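Local coordinates for protein inositol-1-monophosphatase SuhB (Mycobacterium tuberculosis, PDB 2Q74) that probably catalyses the magnesium-dependent dephosphorylation of inositol 1-phosphate to free myo-inositol, and forms a homodimer, at residues 23-26 and 27-31; 68-71 and 72-76; 226-229 and 230-233. One frame throughout, in Å; residues are numbered along the deposited sequence.

Contact 1: residues 23-26 and 27-31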
loop_
_atom_site.group_PDB
_atom_site.type_symbol
_atom_site.label_atom_id
_atom_site.label_comp_id
_atom_site.label_asym_id
_atom_site.label_seq_id
_atom_site.Cartn_x
_atom_site.Cartn_y
_atom_site.Cartn_z
ATOM N N ALA A 23 -15.944 -8.021 -8.508
ATOM C CA ALA A 23 -15.497 -6.972 -7.600
ATOM C C ALA A 23 -16.697 -6.393 -6.862
ATOM O O ALA A 23 -16.687 -6.265 -5.635
ATOM C CB ALA A 23 -14.757 -5.882 -8.360
ATOM N N ALA A 24 -17.738 -6.056 -7.609
ATOM C CA ALA A 24 -18.964 -5.512 -7.024
ATOM C C ALA A 24 -19.557 -6.450 -5.961
ATOM O O ALA A 24 -20.113 -6.006 -4.944
ATOM C CB ALA A 24 -19.995 -5.249 -8.121
ATOM N N PHE A 25 -19.448 -7.751 -6.212
ATOM C CA PHE A 25 -20.002 -8.769 -5.315
ATOM C C PHE A 25 -19.164 -8.895 -4.055
ATOM O O PHE A 25 -19.695 -8.984 -2.957
ATOM C CB PHE A 25 -20.031 -10.106 -6.057
ATOM C CG PHE A 25 -20.575 -11.245 -5.253
ATOM C CD1 PHE A 25 -21.929 -11.406 -5.092
ATOM C CD2 PHE A 25 -19.722 -12.184 -4.689
ATOM C CE1 PHE A 25 -22.440 -12.489 -4.360
ATOM C CE2 PHE A 25 -20.215 -13.257 -3.959
ATOM C CZ PHE A 25 -21.575 -13.407 -3.793
ATOM N N VAL A 26 -17.848 -8.908 -4.222
ATOM C CA VAL A 26 -16.924 -8.961 -3.090
ATOM C C VAL A 26 -17.128 -7.756 -2.179
ATOM O O VAL A 26 -17.193 -7.863 -0.973
ATOM C CB VAL A 26 -15.455 -8.962 -3.603
ATOM C CG1 VAL A 26 -14.476 -8.720 -2.471
ATOM C CG2 VAL A 26 -15.168 -10.266 -4.328
ATOM N N ARG A 27 -17.196 -6.603 -2.808
ATOM C CA ARG A 27 -17.343 -5.327 -2.150
ATOM C C ARG A 27 -18.615 -5.352 -1.302
ATOM O O ARG A 27 -18.633 -4.922 -0.144
ATOM C CB ARG A 27 -17.373 -4.280 -3.257
ATOM C CG ARG A 27 -17.515 -2.870 -2.850
ATOM C CD ARG A 27 -16.578 -1.953 -3.637
ATOM N NE ARG A 27 -16.320 -2.320 -5.033
ATOM C CZ ARG A 27 -17.177 -2.209 -6.047
ATOM N NH1 ARG A 27 -18.417 -1.788 -5.847
ATOM N NH2 ARG A 27 -16.795 -2.533 -7.276
ATOM N N GLY A 28 -19.669 -5.931 -1.864
ATOM C CA GLY A 28 -20.928 -6.068 -1.153
ATOM C C GLY A 28 -20.949 -7.150 -0.093
ATOM O O GLY A 28 -21.496 -6.958 0.995
ATOM N N ARG A 29 -20.380 -8.305 -0.419
ATOM C CA ARG A 29 -20.336 -9.424 0.518
ATOM C C ARG A 29 -19.465 -9.130 1.738
ATOM O O ARG A 29 -19.804 -9.532 2.851
ATOM C CB ARG A 29 -19.832 -10.686 -0.178
ATOM C CG ARG A 29 -20.890 -11.444 -0.968
ATOM C CD ARG A 29 -21.973 -12.062 -0.044
ATOM N NE ARG A 29 -21.431 -13.131 0.795
ATOM C CZ ARG A 29 -21.891 -13.485 2.001
ATOM N NH1 ARG A 29 -22.916 -12.863 2.568
ATOM N NH2 ARG A 29 -21.296 -14.471 2.661
ATOM N N ARG A 30 -18.351 -8.430 1.526
ATOM C CA ARG A 30 -17.469 -8.056 2.623
ATOM C C ARG A 30 -18.234 -7.233 3.660
ATOM O O ARG A 30 -18.125 -7.489 4.850
ATOM C CB ARG A 30 -16.216 -7.299 2.119
ATOM C CG ARG A 30 -15.246 -6.936 3.260
ATOM C CD ARG A 30 -13.932 -6.268 2.832
ATOM N NE ARG A 30 -13.521 -5.306 3.855
ATOM C CZ ARG A 30 -13.079 -5.610 5.080
ATOM N NH1 ARG A 30 -12.923 -6.858 5.458
ATOM N NH2 ARG A 30 -12.756 -4.652 5.929
ATOM N N ALA A 31 -19.013 -6.260 3.196
ATOM C CA ALA A 31 -19.789 -5.390 4.078
ATOM C C ALA A 31 -20.802 -6.174 4.910
ATOM O O ALA A 31 -21.003 -5.888 6.093
ATOM C CB ALA A 31 -20.485 -4.306 3.266
#

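Contact 2: residues 68-71 and 72-76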
loop_
_atom_site.group_PDB
_atom_site.type_symbol
_atom_site.label_atom_id
_atom_site.label_comp_id
_atom_site.label_asym_id
_atom_site.label_seq_id
_atom_site.Cartn_x
_atom_site.Cartn_y
_atom_site.Cartn_z
ATOM N N ARG A 68 -17.749 -19.095 -11.595
ATOM C CA ARG A 68 -17.954 -20.381 -12.249
ATOM C C ARG A 68 -19.300 -20.444 -12.965
ATOM O O ARG A 68 -19.372 -20.907 -14.101
ATOM C CB ARG A 68 -17.837 -21.520 -11.235
ATOM C CG ARG A 68 -16.393 -21.814 -10.815
ATOM C CD ARG A 68 -16.295 -22.987 -9.835
ATOM N NE ARG A 68 -14.914 -23.224 -9.404
ATOM C CZ ARG A 68 -13.999 -23.921 -10.083
ATOM N NH1 ARG A 68 -14.289 -24.486 -11.253
ATOM N NH2 ARG A 68 -12.776 -24.054 -9.583
ATOM N N ASP A 69 -20.353 -19.970 -12.298
ATOM C CA ASP A 69 -21.693 -19.941 -12.873
ATOM C C ASP A 69 -21.719 -19.037 -14.088
ATOM O O ASP A 69 -22.179 -19.435 -15.144
ATOM C CB ASP A 69 -22.726 -19.467 -11.841
ATOM C CG ASP A 69 -22.882 -20.441 -10.670
ATOM O OD1 ASP A 69 -22.554 -21.635 -10.832
ATOM O OD2 ASP A 69 -23.336 -20.018 -9.580
ATOM N N ARG A 70 -21.200 -17.829 -13.949
ATOM C CA ARG A 70 -21.221 -16.873 -15.047
ATOM C C ARG A 70 -20.429 -17.378 -16.250
ATOM O O ARG A 70 -20.768 -17.109 -17.398
ATOM C CB ARG A 70 -20.694 -15.516 -14.579
ATOM C CG ARG A 70 -21.622 -14.792 -13.602
ATOM C CD ARG A 70 -22.837 -14.232 -14.299
ATOM N NE ARG A 70 -22.463 -13.171 -15.230
ATOM C CZ ARG A 70 -22.973 -13.002 -16.443
ATOM N NH1 ARG A 70 -23.871 -13.842 -16.927
ATOM N NH2 ARG A 70 -22.573 -11.992 -17.188
ATOM N N LEU A 71 -19.368 -18.120 -15.976
ATOM C CA LEU A 71 -18.565 -18.708 -17.030
ATOM C C LEU A 71 -19.281 -19.873 -17.692
ATOM O O LEU A 71 -19.119 -20.096 -18.886
ATOM C CB LEU A 71 -17.203 -19.139 -16.491
ATOM C CG LEU A 71 -16.140 -18.031 -16.440
ATOM C CD1 LEU A 71 -14.957 -18.445 -15.591
ATOM C CD2 LEU A 71 -15.679 -17.636 -17.837
ATOM N N ALA A 72 -20.102 -20.589 -16.927
ATOM C CA ALA A 72 -20.952 -21.649 -17.473
ATOM C C ALA A 72 -21.928 -21.110 -18.520
ATOM O O ALA A 72 -22.192 -21.774 -19.521
ATOM C CB ALA A 72 -21.709 -22.342 -16.358
ATOM N N GLN A 73 -22.436 -19.897 -18.295
ATOM C CA GLN A 73 -23.429 -19.288 -19.182
ATOM C C GLN A 73 -22.773 -18.506 -20.322
ATOM O O GLN A 73 -23.277 -18.510 -21.439
ATOM C CB GLN A 73 -24.434 -18.418 -18.406
ATOM C CG GLN A 73 -24.074 -18.219 -16.963
ATOM C CD GLN A 73 -25.079 -17.465 -16.144
ATOM O OE1 GLN A 73 -25.347 -16.309 -16.395
ATOM N NE2 GLN A 73 -25.596 -18.105 -15.116
ATOM N N LEU A 74 -21.656 -17.844 -20.057
ATOM C CA LEU A 74 -20.997 -17.040 -21.092
ATOM C C LEU A 74 -19.996 -17.847 -21.927
ATOM O O LEU A 74 -19.846 -17.611 -23.122
ATOM C CB LEU A 74 -20.302 -15.832 -20.468
ATOM C CG LEU A 74 -21.237 -14.790 -19.849
ATOM C CD1 LEU A 74 -20.445 -13.630 -19.283
ATOM C CD2 LEU A 74 -22.270 -14.300 -20.855
ATOM N N ARG A 75 -19.309 -18.787 -21.280
ATOM C CA ARG A 75 -18.311 -19.616 -21.933
ATOM C C ARG A 75 -18.527 -21.096 -21.585
ATOM O O ARG A 75 -17.705 -21.700 -20.875
ATOM C CB ARG A 75 -16.895 -19.167 -21.529
ATOM C CG ARG A 75 -16.450 -17.751 -21.988
ATOM C CD ARG A 75 -16.869 -17.386 -23.411
ATOM N NE ARG A 75 -15.788 -17.213 -24.389
ATOM C CZ ARG A 75 -14.966 -18.164 -24.805
ATOM N NH1 ARG A 75 -15.018 -19.373 -24.291
ATOM N NH2 ARG A 75 -14.059 -17.889 -25.728
ATOM N N PRO A 76 -19.629 -21.687 -22.108
ATOM C CA PRO A 76 -20.125 -23.042 -21.809
ATOM C C PRO A 76 -19.101 -24.177 -21.614
ATOM O O PRO A 76 -19.066 -24.775 -20.536
ATOM C CB PRO A 76 -21.029 -23.331 -23.007
ATOM C CG PRO A 76 -21.618 -22.019 -23.312
ATOM C CD PRO A 76 -20.515 -21.018 -23.088
#

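Contact 3: residues 226-229 and 230-233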
loop_
_atom_site.group_PDB
_atom_site.type_symbol
_atom_site.label_atom_id
_atom_site.label_comp_id
_atom_site.label_asym_id
_atom_site.label_seq_id
_atom_site.Cartn_x
_atom_site.Cartn_y
_atom_site.Cartn_z
ATOM N N TYR A 226 8.779 -5.202 -10.189
ATOM C CA TYR A 226 8.192 -6.067 -9.179
ATOM C C TYR A 226 8.891 -7.400 -9.181
ATOM O O TYR A 226 9.159 -7.944 -10.229
ATOM C CB TYR A 226 6.704 -6.253 -9.467
ATOM C CG TYR A 226 6.054 -7.395 -8.738
ATOM C CD1 TYR A 226 5.942 -7.380 -7.339
ATOM C CD2 TYR A 226 5.534 -8.486 -9.436
ATOM C CE1 TYR A 226 5.311 -8.441 -6.635
ATOM C CE2 TYR A 226 4.919 -9.553 -8.765
ATOM C CZ TYR A 226 4.799 -9.513 -7.348
ATOM O OH TYR A 226 4.199 -10.548 -6.701
ATOM N N TYR A 227 9.166 -7.914 -7.986
ATOM C CA TYR A 227 9.822 -9.217 -7.821
ATOM C C TYR A 227 9.197 -9.997 -6.654
ATOM O O TYR A 227 9.150 -9.519 -5.511
ATOM C CB TYR A 227 11.329 -9.046 -7.568
ATOM C CG TYR A 227 11.966 -10.261 -6.940
ATOM C CD1 TYR A 227 12.108 -11.427 -7.667
ATOM C CD2 TYR A 227 12.375 -10.265 -5.617
ATOM C CE1 TYR A 227 12.671 -12.583 -7.113
ATOM C CE2 TYR A 227 12.934 -11.411 -5.034
ATOM C CZ TYR A 227 13.089 -12.584 -5.806
ATOM O OH TYR A 227 13.643 -13.770 -5.319
ATOM N N GLU A 228 8.742 -11.210 -6.957
ATOM C CA GLU A 228 8.290 -12.129 -5.933
ATOM C C GLU A 228 8.641 -13.584 -6.239
ATOM O O GLU A 228 8.496 -14.056 -7.363
ATOM C CB GLU A 228 6.785 -12.000 -5.703
ATOM C CG GLU A 228 6.347 -12.628 -4.385
ATOM C CD GLU A 228 4.922 -12.371 -4.049
ATOM O OE1 GLU A 228 4.413 -11.272 -4.354
ATOM O OE2 GLU A 228 4.298 -13.287 -3.469
ATOM N N HIS A 229 9.074 -14.281 -5.195
ATOM C CA HIS A 229 9.433 -15.685 -5.256
ATOM C C HIS A 229 8.335 -16.554 -4.638
ATOM O O HIS A 229 8.189 -16.593 -3.419
ATOM C CB HIS A 229 10.740 -15.898 -4.496
ATOM C CG HIS A 229 11.331 -17.253 -4.690
ATOM N ND1 HIS A 229 12.054 -17.589 -5.814
ATOM C CD2 HIS A 229 11.315 -18.355 -3.904
ATOM C CE1 HIS A 229 12.454 -18.846 -5.714
ATOM N NE2 HIS A 229 12.021 -19.331 -4.562
ATOM N N GLY A 230 7.564 -17.238 -5.482
ATOM C CA GLY A 230 6.543 -18.178 -5.019
ATOM C C GLY A 230 5.117 -17.678 -5.169
ATOM O O GLY A 230 4.366 -17.616 -4.199
ATOM N N VAL A 231 4.733 -17.356 -6.396
ATOM C CA VAL A 231 3.422 -16.802 -6.672
ATOM C C VAL A 231 2.597 -17.831 -7.429
ATOM O O VAL A 231 3.021 -18.334 -8.463
ATOM C CB VAL A 231 3.540 -15.511 -7.519
ATOM C CG1 VAL A 231 2.157 -14.925 -7.816
ATOM C CG2 VAL A 231 4.421 -14.490 -6.816
ATOM N N GLN A 232 1.412 -18.139 -6.925
ATOM C CA GLN A 232 0.525 -19.063 -7.617
ATOM C C GLN A 232 0.193 -18.528 -9.008
ATOM O O GLN A 232 0.217 -17.330 -9.213
ATOM C CB GLN A 232 -0.758 -19.258 -6.796
ATOM C CG GLN A 232 -0.544 -19.875 -5.430
ATOM C CD GLN A 232 0.167 -21.211 -5.497
ATOM O OE1 GLN A 232 0.867 -21.601 -4.556
ATOM N NE2 GLN A 232 0.015 -21.915 -6.623
ATOM N N VAL A 233 -0.123 -19.424 -9.939
ATOM C CA VAL A 233 -0.454 -19.049 -11.317
ATOM C C VAL A 233 -1.683 -18.148 -11.426
ATOM O O VAL A 233 -1.719 -17.212 -12.222
ATOM C CB VAL A 233 -0.682 -20.301 -12.198
ATOM C CG1 VAL A 233 -0.923 -19.895 -13.652
ATOM C CG2 VAL A 233 0.517 -21.240 -12.102
#

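Contact 1: residues 23-26 and 27-31
One face of the Phe25 ring carries the CG methylene of Arg29. This is a CH-pi contact between neighbours four residues apart on helix 8-33. Arg29 CG lies 3.7 Å from the centroid of the Phe25 ring, 19° off the ring normal, and its closest ring atom is Phe25 CZ. The two side chains run side by side and point the same way, with the ring and guanidinium planes 42° apart. Arg29 therefore meets the ring with its aliphatic part. Its charged end goes on to salt bridges with Asp62 of helix 55-74 and Glu32.

A second flat group is the guanidinium of Arg27. One of its faces rests on the backbone of the preceding turn, with Ala24 CA 3.9 Å from Arg27 CZ. The chain gets there because CG is anti to the backbone N (chi1 -180°) and the chain then bends at chi2 and chi3. Arg27 NE is hydrogen-bonded to Val139 O.

Phe25 and Val26 both touch Thr63 of helix 55-74, and Val26 also lies close to Ile106, a substrate-binding residue by similarity. Regular i to i+4 hydrogen bonds hold the turn. Arg27 N reaches Ala23 O at 2.9 Å, and Arg30 N reaches Val26 O at 2.8 Å. Between them, Arg29 N donates to Phe25 O over 2.7 Å, so backbone and side chain join the same two residues.

Contact 2: residues 68-71 and 72-76
Arg70 and Leu74, joined through backbone and side chains, lie in the last turns of helix 55-74. Leu74 N hydrogen-bonds to Arg70 O at 2.9 Å, and Ala72 N to Arg68 O at 2.9 Å. Arg75 is the first residue to leave helical backbone angles, at phi -132° and psi 69°. Its N still donates to Leu71 O, 2.7 Å away, before Pro76 leads the chain off.

Arg70 and Leu74 lie along the side next to helix 8-33, where both touch Leu18, and Gln73 joins them from the exposed surface. Arg70 NH1 donates to Gln73 OE1 at 2.9 Å, with an N-H...O angle of 144°. The oxygen sits at the edge of the guanidinium, in its plane, while the amide plane of Gln73 stands nearly upright to it. Leu74 CD1 lies over a face of the same group, 3.4 Å from Arg70 NH2. The arginine chain is bent at chi2 and chi3, which curls its head over the next turn, to Gln73 and Leu74. A salt bridge from Arg70 NE to Glu21 of helix 8-33 also holds the head.

On the buried side, Leu71 CD2 comes to 4.2 Å from Arg75 CB. The polar end of Arg75 turns away to a salt bridge with Asp78.

The arrangement is that of the C-terminal end of a helix in the alpha-beta-alpha-beta-alpha sandwich of the inositol monophosphatases: it packs on helix 8-33 through Arg70, Leu71 and Leu74, and on strands 80-81 and 100-104 through Leu71.

Contact 3: residues 226-229 and 230-233
Strand 225-231 turns a corner at His229 and Gly230, and this contact lies across the corner. Glu228 points across it and meets Val231. The CG2 methyl of Val231 is the touching branch, 3.5 Å from Glu228 CD and 3.6 Å from Glu228 CB. The two side chains cross at about a right angle. The one methyl touches CB, CG, CD and OE2 of the glutamate. Glu228 has CG anti to the backbone N (chi1 -163°) and is extended from there, which carries the methylenes and the carboxylate past that methyl.

The carboxylate is also tied to Tyr226, two residues back on the same strand. Tyr226 OH donates a hydrogen bond to Glu228 OE1. The same hydroxyl lies 3.9 Å from Val231 CG2, and the tyrosine and valine side chains cross at a slant.

The corner contains a G1 beta bulge, in which Gly230 and Val231 both face Leu262 of the antiparallel neighbour 262-267 and make backbone hydrogen bonds to it. Gly230 has phi 106° and psi 58°, where a beta carbon would run into His229 O. The glycine thus suits the bulge position.

After the bulge the chain goes on toward helix 233-245, which carries Asp235, by similarity a ligand of magnesium and the substrate; the side chain of Val231 is about 4 Å from that of Asp235 at their nearest atoms. Before the bulge, His229 ND1 makes a weak hydrogen bond to Gly284 O.

From the N terminus, the chain first passes contact 1, in the later half of helix 8-33. It then enters helix 55-74, whose C-terminal end forms contact 2. These two helices pack on each other, although the two contacts are about 9 Å apart at their nearest atoms. Contact 3 comes much later, at the corner of strand 225-231, which pairs with strand 262-267. It lies across the chain's centre from contact 1, with about 26 Å between their centres. All three are local and in series. None closes a long loop, and none nests in or crosses another. Contacts 1 and 2 belong to the helical pair beside the sheet of strand 100-104. Contact 3 lies where a strand of the other sheet leads into helix 233-245.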